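PDB 1PSW: lipopolysaccharide heptosyltransferase 2 from Escherichia coli, which transfers the second heptose from ADP-L-glycero-beta-D-manno-heptose onto the heptosyl-Kdo2-lipid A inner core during bacterial lipopolysaccharide synthesis. Local coordinates for residues A[13-19]-A[131-135]; A[43-47]-A[251-257]; A[89-95]-A[111-117]; A[277-283]-A[297-301]. All coordinates share one frame; numbering follows the deposited sequence.

The four contacts illustrate how chemistry follows position in a GT-B glycosyltransferase. Contact 1 is buried near the chain centre and joins two helices by apolar and weakly polar packing. Contact 2 spans the two halves, each built on its own parallel sheet; it is apolar inside, with a water bridge at its margin, and touches contact 1 where Met14 packs on Leu44 and Leu45. Contact 4 lies wholly in the second half and rests largely on backbone and water-mediated bonds; its Leu279 meets Val256 of contact 2, its Leu298 Val132 of contact 1. Contact 3, whose centre lies about 24 Å from that of the chain, ties two first-half loops by direct hydrogen bonds around a small apolar core.

Contact 1. Residues A[13-19]-A[131-135]; sequences DMMMSQS and MVERY
The Tyr135 ring leans obliquely on the backbone of helix 11-27, meeting it along the CD2-CE2 bond. CE2 lies 3.5 Å from Asp13 O, and CD2 is 3.6 Å from Ser17 N, which already donates its hydrogen bond to Asp13 O. Met16 CB also comes within 3.7 Å of Tyr135 CE2, from slightly across the ring plane. The second flat group, the carboxylate of Asp13, meets the tail of Met131, modelled as selenomethionine: the CE methyl sits 3.4 Å from Asp13 OD2, and the two side chains cross at about a right angle. This is a helix-helix packing within the first half of a GT-B fold, between the helix that follows the first strand of its sheet and helix 131-137; the axes of segments 13-19 and 131-135 approach to 8.3 Å and cross at -51°. Putting an alanine at Tyr135 would remove the ring and would probably open a gap beside the turn from Asp13 to Ser17. Farther along, Met131 SE touches Met16 CG at 3.8 Å, since the extended start of Met131 (CG anti to the backbone N, chi1 157°) carries the selenium across the interface. At the other end Val132 CG2 abuts Ser19 OG, whose hydrogen-bond partner is Leu156 O.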
loop_
_atom_site.group_PDB
_atom_site.type_symbol
_atom_site.label_atom_id
_atom_site.label_comp_id
_atom_site.label_asym_id
_atom_site.label_seq_id
_atom_site.Cartn_x
_atom_site.Cartn_y
_atom_site.Cartn_z
ATOM N N ASP A 13 -2.206 4.003 -1.776
ATOM C CA ASP A 13 -3.532 4.577 -1.634
ATOM C C ASP A 13 -4.605 3.499 -1.492
ATOM O O ASP A 13 -5.524 3.635 -0.689
ATOM C CB ASP A 13 -3.842 5.467 -2.841
ATOM C CG ASP A 13 -2.961 6.701 -2.901
ATOM O OD1 ASP A 13 -1.980 6.781 -2.132
ATOM O OD2 ASP A 13 -3.247 7.595 -3.725
HETATM N N MSE A 14 -4.487 2.427 -2.268
HETATM C CA MSE A 14 -5.461 1.344 -2.195
HETATM C C MSE A 14 -5.420 0.702 -0.810
HETATM O O MSE A 14 -6.455 0.366 -0.236
HETATM C CB MSE A 14 -5.167 0.281 -3.259
HETATM C CG MSE A 14 -6.151 -0.895 -3.257
HETATM SE SE MSE A 14 -8.015 -0.353 -3.524
HETATM C CE MSE A 14 -7.912 0.165 -5.378
HETATM N N MSE A 15 -4.223 0.531 -0.273
HETATM C CA MSE A 15 -4.092 -0.065 1.041
HETATM C C MSE A 15 -4.798 0.859 2.047
HETATM O O MSE A 15 -5.552 0.396 2.903
HETATM C CB MSE A 15 -2.603 -0.234 1.379
HETATM C CG MSE A 15 -2.302 -1.290 2.469
HETATM SE SE MSE A 15 -2.873 -3.084 1.984
HETATM C CE MSE A 15 -4.346 -3.307 3.247
HETATM N N MSE A 16 -4.565 2.167 1.933
HETATM C CA MSE A 16 -5.196 3.125 2.837
HETATM C C MSE A 16 -6.716 3.116 2.719
HETATM O O MSE A 16 -7.410 3.340 3.700
HETATM C CB MSE A 16 -4.711 4.554 2.558
HETATM C CG MSE A 16 -3.236 4.752 2.690
HETATM SE SE MSE A 16 -2.617 4.033 4.334
HETATM C CE MSE A 16 -3.379 5.327 5.490
ATOM N N SER A 17 -7.229 2.864 1.518
ATOM C CA SER A 17 -8.668 2.874 1.318
ATOM C C SER A 17 -9.355 1.772 2.107
ATOM O O SER A 17 -10.564 1.828 2.330
ATOM C CB SER A 17 -9.019 2.768 -0.170
ATOM O OG SER A 17 -8.715 1.496 -0.710
ATOM N N GLN A 18 -8.598 0.777 2.557
ATOM C CA GLN A 18 -9.219 -0.277 3.339
ATOM C C GLN A 18 -9.814 0.309 4.614
ATOM O O GLN A 18 -10.786 -0.215 5.142
ATOM C CB GLN A 18 -8.219 -1.374 3.717
ATOM C CG GLN A 18 -8.922 -2.594 4.298
ATOM C CD GLN A 18 -7.980 -3.600 4.927
ATOM O OE1 GLN A 18 -8.364 -4.739 5.209
ATOM N NE2 GLN A 18 -6.743 -3.184 5.156
ATOM N N SER A 19 -9.227 1.390 5.123
ATOM C CA SER A 19 -9.750 2.011 6.339
ATOM C C SER A 19 -11.173 2.508 6.136
ATOM O O SER A 19 -11.990 2.458 7.058
ATOM C CB SER A 19 -8.867 3.176 6.782
ATOM O OG SER A 19 -7.646 2.696 7.312
HETATM N N MSE A 131 -3.661 10.980 5.125
HETATM C CA MSE A 131 -4.504 10.465 4.063
HETATM C C MSE A 131 -5.528 9.491 4.623
HETATM O O MSE A 131 -6.669 9.478 4.173
HETATM C CB MSE A 131 -3.678 9.746 2.991
HETATM C CG MSE A 131 -4.494 8.733 2.182
HETATM SE SE MSE A 131 -3.556 7.961 0.661
HETATM C CE MSE A 131 -4.401 8.930 -0.778
ATOM N N VAL A 132 -5.132 8.678 5.603
ATOM C CA VAL A 132 -6.055 7.701 6.188
ATOM C C VAL A 132 -7.255 8.388 6.828
ATOM O O VAL A 132 -8.381 7.878 6.771
ATOM C CB VAL A 132 -5.372 6.807 7.262
ATOM C CG1 VAL A 132 -4.990 7.631 8.499
ATOM C CG2 VAL A 132 -6.311 5.678 7.655
ATOM N N GLU A 133 -7.020 9.542 7.443
ATOM C CA GLU A 133 -8.102 10.288 8.064
ATOM C C GLU A 133 -9.039 10.817 6.976
ATOM O O GLU A 133 -10.255 10.812 7.147
ATOM C CB GLU A 133 -7.543 11.445 8.900
ATOM C CG GLU A 133 -6.608 10.976 10.011
ATOM C CD GLU A 133 -5.885 12.121 10.696
ATOM O OE1 GLU A 133 -5.558 13.115 10.008
ATOM O OE2 GLU A 133 -5.620 12.020 11.914
ATOM N N ARG A 134 -8.477 11.252 5.852
ATOM C CA ARG A 134 -9.300 11.772 4.770
ATOM C C ARG A 134 -10.223 10.718 4.175
ATOM O O ARG A 134 -11.358 11.023 3.805
ATOM C CB ARG A 134 -8.425 12.388 3.673
ATOM C CG ARG A 134 -7.625 13.582 4.175
ATOM C CD ARG A 134 -6.795 14.244 3.087
ATOM N NE ARG A 134 -5.878 15.213 3.677
ATOM C CZ ARG A 134 -5.003 15.944 2.994
ATOM N NH1 ARG A 134 -4.920 15.830 1.674
ATOM N NH2 ARG A 134 -4.194 16.779 3.640
ATOM N N TYR A 135 -9.751 9.480 4.074
ATOM C CA TYR A 135 -10.588 8.410 3.535
ATOM C C TYR A 135 -11.680 8.053 4.528
ATOM O O TYR A 135 -12.850 7.946 4.173
ATOM C CB TYR A 135 -9.764 7.153 3.229
ATOM C CG TYR A 135 -8.985 7.222 1.938
ATOM C CD1 TYR A 135 -9.394 8.051 0.891
ATOM C CD2 TYR A 135 -7.859 6.426 1.742
ATOM C CE1 TYR A 135 -8.700 8.084 -0.314
ATOM C CE2 TYR A 135 -7.162 6.451 0.541
ATOM C CZ TYR A 135 -7.590 7.286 -0.486
ATOM O OH TYR A 135 -6.906 7.315 -1.681
#

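Contact 2. Residues A[43-47]-A[251-257]; sequences PLLSR and QLDQAVI
Pro43 and Leu44 of the short helix 42-45 meet the first turns of helix 252-260, so the contact spans the two Rossmann-like halves of the GT-B fold. Pro43 packs at the start of the second helix: its CB stands 3.5 Å from Asp253 N and also rests on Leu252 CB. Leu44 works from the next position, its CB against Leu252 CD1 at 3.8 Å and its CD1 against Val256 CG2 at 3.7 Å, the last pair of side chains crossing at about a right angle. Arg47 folds back over this core. Bends at chi2 and chi3 (-58° and -51°) lay its aliphatic part beside Asp253 CB and set Ile257 CG1 over one guanidinium face, 4.0 Å above its plane and displaced toward the rim. Its charge is answered by Glu166 in a salt bridge, and NH2 donates to Gln161 O. Toward Asp253 the link is indirect: a water at the guanidinium edge donates to Asp253 OD2 at 3.1 Å and accepts a weak, long bond from Arg47 NH1. Gln251, at the N-cap position, gives its backbone N to Gln254 OE1 over 2.9 Å, on a lone pair in the carbonyl plane, so the side chain of Gln254 ties down the backbone that opens the helix. This apolar centre thus joins two facing Rossmann-like domains, the layout that defines GT-B.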
loop_
_atom_site.group_PDB
_atom_site.type_symbol
_atom_site.label_atom_id
_atom_site.label_comp_id
_atom_site.label_asym_id
_atom_site.label_seq_id
_atom_site.Cartn_x
_atom_site.Cartn_y
_atom_site.Cartn_z
ATOM N N PRO A 43 -5.915 -8.365 -7.331
ATOM C CA PRO A 43 -5.221 -9.249 -6.385
ATOM C C PRO A 43 -5.190 -8.730 -4.948
ATOM O O PRO A 43 -5.421 -9.486 -4.005
ATOM C CB PRO A 43 -3.825 -9.368 -6.990
ATOM C CG PRO A 43 -4.101 -9.263 -8.459
ATOM C CD PRO A 43 -5.076 -8.116 -8.517
ATOM N N LEU A 44 -4.913 -7.441 -4.781
ATOM C CA LEU A 44 -4.849 -6.848 -3.447
ATOM C C LEU A 44 -6.223 -6.828 -2.793
ATOM O O LEU A 44 -6.372 -7.149 -1.607
ATOM C CB LEU A 44 -4.293 -5.428 -3.533
ATOM C CG LEU A 44 -3.942 -4.744 -2.214
ATOM C CD1 LEU A 44 -3.024 -5.638 -1.399
ATOM C CD2 LEU A 44 -3.275 -3.408 -2.495
ATOM N N LEU A 45 -7.226 -6.445 -3.572
ATOM C CA LEU A 45 -8.596 -6.391 -3.081
ATOM C C LEU A 45 -9.067 -7.761 -2.615
ATOM O O LEU A 45 -9.869 -7.867 -1.684
ATOM C CB LEU A 45 -9.528 -5.885 -4.183
ATOM C CG LEU A 45 -9.340 -4.421 -4.586
ATOM C CD1 LEU A 45 -10.075 -4.148 -5.888
ATOM C CD2 LEU A 45 -9.843 -3.514 -3.471
ATOM N N SER A 46 -8.576 -8.811 -3.265
ATOM C CA SER A 46 -8.989 -10.163 -2.907
ATOM C C SER A 46 -8.469 -10.533 -1.520
ATOM O O SER A 46 -8.939 -11.494 -0.917
ATOM C CB SER A 46 -8.485 -11.178 -3.937
ATOM O OG SER A 46 -7.098 -11.430 -3.777
ATOM N N ARG A 47 -7.503 -9.767 -1.016
ATOM C CA ARG A 47 -6.956 -10.023 0.307
ATOM C C ARG A 47 -7.708 -9.256 1.391
ATOM O O ARG A 47 -7.448 -9.464 2.575
ATOM C CB ARG A 47 -5.463 -9.662 0.361
ATOM C CG ARG A 47 -4.581 -10.415 -0.614
ATOM C CD ARG A 47 -4.670 -11.924 -0.429
ATOM N NE ARG A 47 -4.475 -12.346 0.959
ATOM C CZ ARG A 47 -4.354 -13.620 1.329
ATOM N NH1 ARG A 47 -4.401 -14.583 0.415
ATOM N NH2 ARG A 47 -4.202 -13.936 2.604
ATOM N N GLN A 251 2.084 -11.448 -8.266
ATOM C CA GLN A 251 0.857 -10.668 -8.384
ATOM C C GLN A 251 0.747 -10.109 -6.963
ATOM O O GLN A 251 1.351 -10.667 -6.042
ATOM C CB GLN A 251 -0.338 -11.574 -8.702
ATOM C CG GLN A 251 -0.366 -12.087 -10.138
ATOM C CD GLN A 251 -0.481 -10.959 -11.147
ATOM O OE1 GLN A 251 -1.476 -10.240 -11.180
ATOM N NE2 GLN A 251 0.544 -10.796 -11.970
ATOM N N LEU A 252 -0.007 -9.031 -6.763
ATOM C CA LEU A 252 -0.123 -8.430 -5.428
ATOM C C LEU A 252 -0.542 -9.389 -4.313
ATOM O O LEU A 252 -0.079 -9.257 -3.176
ATOM C CB LEU A 252 -1.090 -7.240 -5.457
ATOM C CG LEU A 252 -0.597 -6.012 -6.227
ATOM C CD1 LEU A 252 -1.681 -4.945 -6.301
ATOM C CD2 LEU A 252 0.639 -5.471 -5.535
ATOM N N ASP A 253 -1.411 -10.345 -4.630
ATOM C CA ASP A 253 -1.850 -11.289 -3.617
ATOM C C ASP A 253 -0.677 -12.164 -3.178
ATOM O O ASP A 253 -0.512 -12.432 -1.995
ATOM C CB ASP A 253 -3.055 -12.113 -4.125
ATOM C CG ASP A 253 -2.732 -12.986 -5.336
ATOM O OD1 ASP A 253 -1.951 -12.569 -6.214
ATOM O OD2 ASP A 253 -3.292 -14.100 -5.405
ATOM N N GLN A 254 0.164 -12.572 -4.122
ATOM C CA GLN A 254 1.317 -13.382 -3.779
ATOM C C GLN A 254 2.343 -12.537 -3.023
ATOM O O GLN A 254 3.016 -13.032 -2.115
ATOM C CB GLN A 254 1.938 -13.957 -5.039
ATOM C CG GLN A 254 0.999 -14.873 -5.772
ATOM C CD GLN A 254 1.497 -15.239 -7.143
ATOM O OE1 GLN A 254 1.835 -14.368 -7.946
ATOM N NE2 GLN A 254 1.545 -16.535 -7.426
ATOM N N ALA A 255 2.466 -11.267 -3.399
ATOM C CA ALA A 255 3.395 -10.369 -2.723
ATOM C C ALA A 255 2.987 -10.205 -1.261
ATOM O O ALA A 255 3.834 -10.220 -0.368
ATOM C CB ALA A 255 3.420 -9.007 -3.422
ATOM N N VAL A 256 1.687 -10.039 -1.022
ATOM C CA VAL A 256 1.166 -9.880 0.336
ATOM C C VAL A 256 1.548 -11.085 1.191
ATOM O O VAL A 256 2.020 -10.943 2.315
ATOM C CB VAL A 256 -0.365 -9.766 0.335
ATOM C CG1 VAL A 256 -0.892 -9.941 1.744
ATOM C CG2 VAL A 256 -0.782 -8.395 -0.224
ATOM N N ILE A 257 1.330 -12.276 0.646
ATOM C CA ILE A 257 1.641 -13.518 1.342
ATOM C C ILE A 257 3.136 -13.628 1.665
ATOM O O ILE A 257 3.508 -13.884 2.802
ATOM C CB ILE A 257 1.198 -14.748 0.495
ATOM C CG1 ILE A 257 -0.333 -14.762 0.359
ATOM C CG2 ILE A 257 1.698 -16.033 1.149
ATOM C CD1 ILE A 257 -0.858 -15.666 -0.748
HETATM O O HOH W 1 -4.982 -14.935 -2.972
#

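Contact 3. Residues A[89-95]-A[111-117]; sequences NSFKSAL and EMRYGLL
Glu111 reaches Phe91 because its side chain runs extended beyond CG (chi2 -168°), which brings OE1 within 2.8 Å of Phe91 N; the N-H meets the oxygen from above the carboxylate plane. In the other direction Glu111 N donates to Asn89 O at 3.1 Å, so the two loops are stitched by a pair of bonds. Arg113 is bent instead (chi2 123°, chi3 62°), and its guanidinium folds against Asn89, with NH1 3.4 Å from Asn89 CA and Asn89 OD1 lying in plane at the edge, 3.7 Å from NH1. An alanine in place of Arg113 would lose this arm and is likely to leave a gap beside Asn89. Leu116 fills the apolar centre: CB lies 3.4 Å from Ala94 CB, tighter than usual, while CD1 rests 3.6 Å from Phe91 CE1 and CD2 meets Leu95 CD2. A water donates to both Ala94 O and Leu116 O. Just ahead of the 3-10 segment 92-94, Ser90 forms an ST motif, its OG accepting from Ser93 N. Such pairing joins loops that leave neighbouring parallel strands, 83-86 and 104-108, linked through helix 95-99 in a beta-alpha-beta unit of a Rossmann-like sheet.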
loop_
_atom_site.group_PDB
_atom_site.type_symbol
_atom_site.label_atom_id
_atom_site.label_comp_id
_atom_site.label_asym_id
_atom_site.label_seq_id
_atom_site.Cartn_x
_atom_site.Cartn_y
_atom_site.Cartn_z
ATOM N N ASN A 89 -8.846 11.748 -7.306
ATOM C CA ASN A 89 -9.200 13.163 -7.360
ATOM C C ASN A 89 -9.573 13.612 -8.770
ATOM O O ASN A 89 -10.195 14.654 -8.939
ATOM C CB ASN A 89 -8.038 14.025 -6.853
ATOM C CG ASN A 89 -7.877 13.959 -5.345
ATOM O OD1 ASN A 89 -8.750 14.401 -4.597
ATOM N ND2 ASN A 89 -6.760 13.400 -4.893
ATOM N N SER A 90 -9.204 12.821 -9.774
ATOM C CA SER A 90 -9.486 13.173 -11.160
ATOM C C SER A 90 -10.970 13.408 -11.402
ATOM O O SER A 90 -11.829 12.794 -10.770
ATOM C CB SER A 90 -8.993 12.083 -12.105
ATOM O OG SER A 90 -9.842 10.959 -12.058
ATOM N N PHE A 91 -11.257 14.319 -12.321
ATOM C CA PHE A 91 -12.622 14.650 -12.685
ATOM C C PHE A 91 -13.331 13.440 -13.297
ATOM O O PHE A 91 -14.421 13.072 -12.871
ATOM C CB PHE A 91 -12.608 15.811 -13.686
ATOM C CG PHE A 91 -13.828 15.878 -14.559
ATOM C CD1 PHE A 91 -15.064 16.248 -14.034
ATOM C CD2 PHE A 91 -13.743 15.545 -15.907
ATOM C CE1 PHE A 91 -16.193 16.292 -14.845
ATOM C CE2 PHE A 91 -14.863 15.586 -16.725
ATOM C CZ PHE A 91 -16.093 15.958 -16.191
ATOM N N LYS A 92 -12.700 12.826 -14.290
ATOM C CA LYS A 92 -13.283 11.682 -14.979
ATOM C C LYS A 92 -13.580 10.488 -14.074
ATOM O O LYS A 92 -14.473 9.691 -14.374
ATOM C CB LYS A 92 -12.365 11.237 -16.117
ATOM C CG LYS A 92 -11.047 10.646 -15.657
ATOM C CD LYS A 92 -10.168 10.260 -16.834
ATOM C CE LYS A 92 -8.937 9.494 -16.367
ATOM N NZ LYS A 92 -8.055 9.080 -17.497
ATOM N N SER A 93 -12.849 10.360 -12.968
ATOM C CA SER A 93 -13.066 9.230 -12.062
ATOM C C SER A 93 -14.458 9.212 -11.430
ATOM O O SER A 93 -14.935 8.158 -11.018
ATOM C CB SER A 93 -11.996 9.206 -10.957
ATOM O OG SER A 93 -12.216 10.218 -9.985
ATOM N N ALA A 94 -15.118 10.365 -11.361
ATOM C CA ALA A 94 -16.452 10.417 -10.775
ATOM C C ALA A 94 -17.577 10.315 -11.808
ATOM O O ALA A 94 -18.753 10.461 -11.471
ATOM C CB ALA A 94 -16.609 11.692 -9.954
ATOM N N LEU A 95 -17.222 10.050 -13.059
ATOM C CA LEU A 95 -18.219 9.941 -14.120
ATOM C C LEU A 95 -19.073 8.677 -14.020
ATOM O O LEU A 95 -20.302 8.747 -14.063
ATOM C CB LEU A 95 -17.535 9.997 -15.490
ATOM C CG LEU A 95 -17.064 11.389 -15.938
ATOM C CD1 LEU A 95 -16.268 11.284 -17.233
ATOM C CD2 LEU A 95 -18.278 12.294 -16.124
ATOM N N GLU A 111 -10.809 17.703 -8.461
ATOM C CA GLU A 111 -10.822 18.585 -9.626
ATOM C C GLU A 111 -12.205 19.169 -9.882
ATOM O O GLU A 111 -12.810 18.913 -10.925
ATOM C CB GLU A 111 -10.371 17.841 -10.882
ATOM C CG GLU A 111 -9.048 17.119 -10.756
ATOM C CD GLU A 111 -8.523 16.644 -12.102
ATOM O OE1 GLU A 111 -9.338 16.205 -12.945
ATOM O OE2 GLU A 111 -7.292 16.696 -12.309
HETATM N N MSE A 112 -12.704 19.939 -8.920
HETATM C CA MSE A 112 -14.008 20.587 -9.028
HETATM C C MSE A 112 -15.114 19.641 -9.480
HETATM O O MSE A 112 -15.766 19.891 -10.492
HETATM C CB MSE A 112 -13.929 21.755 -10.014
HETATM C CG MSE A 112 -12.717 22.659 -9.839
HETATM SE SE MSE A 112 -12.525 23.334 -8.034
HETATM C CE MSE A 112 -10.751 22.646 -7.665
ATOM N N ARG A 113 -15.337 18.567 -8.731
ATOM C CA ARG A 113 -16.370 17.601 -9.093
ATOM C C ARG A 113 -17.754 17.970 -8.565
ATOM O O ARG A 113 -18.500 17.106 -8.107
ATOM C CB ARG A 113 -15.976 16.210 -8.596
ATOM C CG ARG A 113 -14.755 15.631 -9.301
ATOM C CD ARG A 113 -13.648 15.282 -8.317
ATOM N NE ARG A 113 -14.067 14.262 -7.359
ATOM C CZ ARG A 113 -13.324 13.837 -6.341
ATOM N NH1 ARG A 113 -12.119 14.343 -6.142
ATOM N NH2 ARG A 113 -13.781 12.903 -5.519
ATOM N N TYR A 114 -18.104 19.250 -8.650
ATOM C CA TYR A 114 -19.401 19.715 -8.167
ATOM C C TYR A 114 -20.609 19.095 -8.864
ATOM O O TYR A 114 -21.727 19.179 -8.362
ATOM C CB TYR A 114 -19.491 21.239 -8.260
ATOM C CG TYR A 114 -18.713 21.959 -7.192
ATOM C CD1 TYR A 114 -17.504 22.594 -7.484
ATOM C CD2 TYR A 114 -19.188 22.013 -5.881
ATOM C CE1 TYR A 114 -16.794 23.266 -6.493
ATOM C CE2 TYR A 114 -18.481 22.680 -4.891
ATOM C CZ TYR A 114 -17.289 23.304 -5.201
ATOM O OH TYR A 114 -16.599 23.980 -4.220
ATOM N N GLY A 115 -20.397 18.483 -10.019
ATOM C CA GLY A 115 -21.516 17.873 -10.711
ATOM C C GLY A 115 -21.619 16.377 -10.474
ATOM O O GLY A 115 -22.673 15.856 -10.099
ATOM N N LEU A 116 -20.510 15.682 -10.689
ATOM C CA LEU A 116 -20.474 14.242 -10.518
ATOM C C LEU A 116 -20.691 13.824 -9.071
ATOM O O LEU A 116 -21.079 12.689 -8.805
ATOM C CB LEU A 116 -19.138 13.709 -11.026
ATOM C CG LEU A 116 -18.735 14.237 -12.403
ATOM C CD1 LEU A 116 -17.470 13.533 -12.854
ATOM C CD2 LEU A 116 -19.860 14.000 -13.408
ATOM N N LEU A 117 -20.454 14.745 -8.142
ATOM C CA LEU A 117 -20.613 14.460 -6.719
ATOM C C LEU A 117 -21.640 15.379 -6.063
ATOM O O LEU A 117 -21.404 16.579 -5.921
ATOM C CB LEU A 117 -19.265 14.620 -6.003
ATOM C CG LEU A 117 -18.105 13.728 -6.458
ATOM C CD1 LEU A 117 -16.807 14.214 -5.834
ATOM C CD2 LEU A 117 -18.381 12.283 -6.071
HETATM O O HOH W 2 -19.998 10.356 -9.170
#

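Contact 4. Residues A[277-283]-A[297-301]; sequences AALNRPL and PLSHK
Leu283 N donates to Lys301 O over 3.2 Å at a fairly straight 161°, although the donor stands above the carbonyl plane. The same carbonyl oxygen also receives a CA-H contact from Pro282. Lys301 then runs extended and passes Asn280 at a slant, its CD 3.6 Å from Asn280 O and its CE beside ND2, and its ammonium end enters a water network. One water donates to Asn280 O at 2.6 Å and accepts from Lys301 NZ; a second accepts from the same NZ, and both take weak bonds from Arg281 NH2. Solvent placed this way probably softens the repulsion between the two like charges, and Arg281 also has a salt bridge to Glu346. Another water links Arg281 O with Ser299 OG, at 2.6 Å from that hydroxyl. Ser299 forms an ST turn, with Lys301 N bonded to its OG at 3.3 Å. Across the contact, Asn280 follows the end of helix 271-278 in a Schellman motif, its N bonded to Ala277 O, and Ser299 CB packs 3.5 Å from that oxygen. The apolar remainder is slight: Pro297 CB touches Ala277 CB and Leu283 CD2, each at 4.3 Å. Arg281 lays its guanidinium face over Pro282 CD. Beyond, Leu279 packs on helix 252-260, while Leu283 opens strand 283-287 between strands 264-268 and 302-306, the second of which begins directly after Lys301.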
loop_
_atom_site.group_PDB
_atom_site.type_symbol
_atom_site.label_atom_id
_atom_site.label_comp_id
_atom_site.label_asym_id
_atom_site.label_seq_id
_atom_site.Cartn_x
_atom_site.Cartn_y
_atom_site.Cartn_z
ATOM N N ALA A 277 3.123 -2.741 6.530
ATOM C CA ALA A 277 2.554 -2.135 7.735
ATOM C C ALA A 277 1.207 -2.768 8.090
ATOM O O ALA A 277 0.918 -3.012 9.257
ATOM C CB ALA A 277 2.387 -0.621 7.534
ATOM N N ALA A 278 0.386 -3.024 7.074
ATOM C CA ALA A 278 -0.927 -3.627 7.269
ATOM C C ALA A 278 -0.793 -5.053 7.779
ATOM O O ALA A 278 -1.664 -5.544 8.497
ATOM C CB ALA A 278 -1.700 -3.612 5.957
ATOM N N LEU A 279 0.296 -5.713 7.400
ATOM C CA LEU A 279 0.556 -7.087 7.822
ATOM C C LEU A 279 1.190 -7.133 9.209
ATOM O O LEU A 279 1.391 -8.209 9.770
ATOM C CB LEU A 279 1.476 -7.775 6.810
ATOM C CG LEU A 279 0.802 -8.120 5.479
ATOM C CD1 LEU A 279 1.847 -8.420 4.397
ATOM C CD2 LEU A 279 -0.115 -9.334 5.694
ATOM N N ASN A 280 1.519 -5.963 9.749
ATOM C CA ASN A 280 2.127 -5.864 11.077
ATOM C C ASN A 280 3.492 -6.568 11.144
ATOM O O ASN A 280 3.833 -7.205 12.143
ATOM C CB ASN A 280 1.178 -6.470 12.118
ATOM C CG ASN A 280 1.502 -6.030 13.536
ATOM O OD1 ASN A 280 1.769 -4.854 13.779
ATOM N ND2 ASN A 280 1.469 -6.964 14.476
ATOM N N ARG A 281 4.260 -6.463 10.067
ATOM C CA ARG A 281 5.581 -7.070 10.015
ATOM C C ARG A 281 6.601 -6.023 10.460
ATOM O O ARG A 281 6.426 -4.835 10.193
ATOM C CB ARG A 281 5.911 -7.509 8.575
ATOM C CG ARG A 281 5.095 -8.683 8.018
ATOM C CD ARG A 281 5.593 -10.019 8.559
ATOM N NE ARG A 281 5.199 -10.212 9.934
ATOM C CZ ARG A 281 5.968 -10.733 10.878
ATOM N NH1 ARG A 281 7.206 -11.130 10.610
ATOM N NH2 ARG A 281 5.484 -10.838 12.107
ATOM N N PRO A 282 7.663 -6.436 11.171
ATOM C CA PRO A 282 8.650 -5.435 11.586
ATOM C C PRO A 282 9.158 -4.813 10.294
ATOM O O PRO A 282 9.402 -5.518 9.317
ATOM C CB PRO A 282 9.717 -6.267 12.279
ATOM C CG PRO A 282 8.915 -7.386 12.884
ATOM C CD PRO A 282 7.960 -7.752 11.764
ATOM N N LEU A 283 9.311 -3.499 10.288
ATOM C CA LEU A 283 9.748 -2.826 9.081
ATOM C C LEU A 283 10.562 -1.575 9.350
ATOM O O LEU A 283 10.343 -0.866 10.326
ATOM C CB LEU A 283 8.518 -2.495 8.223
ATOM C CG LEU A 283 8.602 -1.467 7.097
ATOM C CD1 LEU A 283 7.959 -1.996 5.820
ATOM C CD2 LEU A 283 7.909 -0.200 7.563
ATOM N N PRO A 297 3.844 4.944 7.751
ATOM C CA PRO A 297 3.529 3.516 7.854
ATOM C C PRO A 297 2.705 3.333 9.126
ATOM O O PRO A 297 3.167 3.656 10.220
ATOM C CB PRO A 297 4.910 2.855 7.922
ATOM C CG PRO A 297 5.791 3.925 8.499
ATOM C CD PRO A 297 5.295 5.181 7.829
ATOM N N LEU A 298 1.476 2.841 8.975
ATOM C CA LEU A 298 0.577 2.666 10.112
ATOM C C LEU A 298 0.754 1.301 10.764
ATOM O O LEU A 298 0.033 0.356 10.461
ATOM C CB LEU A 298 -0.876 2.852 9.662
ATOM C CG LEU A 298 -1.222 4.169 8.953
ATOM C CD1 LEU A 298 -2.659 4.119 8.447
ATOM C CD2 LEU A 298 -1.033 5.334 9.906
ATOM N N SER A 299 1.725 1.217 11.667
ATOM C CA SER A 299 2.043 -0.011 12.376
ATOM C C SER A 299 2.936 0.327 13.553
ATOM O O SER A 299 3.816 1.181 13.445
ATOM C CB SER A 299 2.781 -0.982 11.448
ATOM O OG SER A 299 3.177 -2.162 12.139
ATOM N N HIS A 300 2.710 -0.344 14.674
ATOM C CA HIS A 300 3.524 -0.114 15.858
ATOM C C HIS A 300 4.897 -0.772 15.731
ATOM O O HIS A 300 5.799 -0.470 16.504
ATOM C CB HIS A 300 2.830 -0.662 17.103
ATOM C CG HIS A 300 1.618 0.106 17.517
ATOM N ND1 HIS A 300 0.875 -0.227 18.631
ATOM C CD2 HIS A 300 1.013 1.195 16.979
ATOM C CE1 HIS A 300 -0.130 0.618 18.761
ATOM N NE2 HIS A 300 -0.069 1.494 17.769
ATOM N N LYS A 301 5.054 -1.656 14.747
ATOM C CA LYS A 301 6.313 -2.368 14.557
ATOM C C LYS A 301 7.188 -1.755 13.477
ATOM O O LYS A 301 8.201 -2.332 13.089
ATOM C CB LYS A 301 6.036 -3.845 14.247
ATOM C CG LYS A 301 5.273 -4.569 15.358
ATOM C CD LYS A 301 5.348 -6.083 15.215
ATOM C CE LYS A 301 4.678 -6.770 16.398
ATOM N NZ LYS A 301 5.010 -8.222 16.494
HETATM O O HOH W 3 0.368 -2.005 14.861
HETATM O O HOH W 4 4.073 -8.764 14.238
HETATM O O HOH W 5 4.854 -2.856 10.277
HETATM O O HOH W 6 6.631 -10.089 14.504
#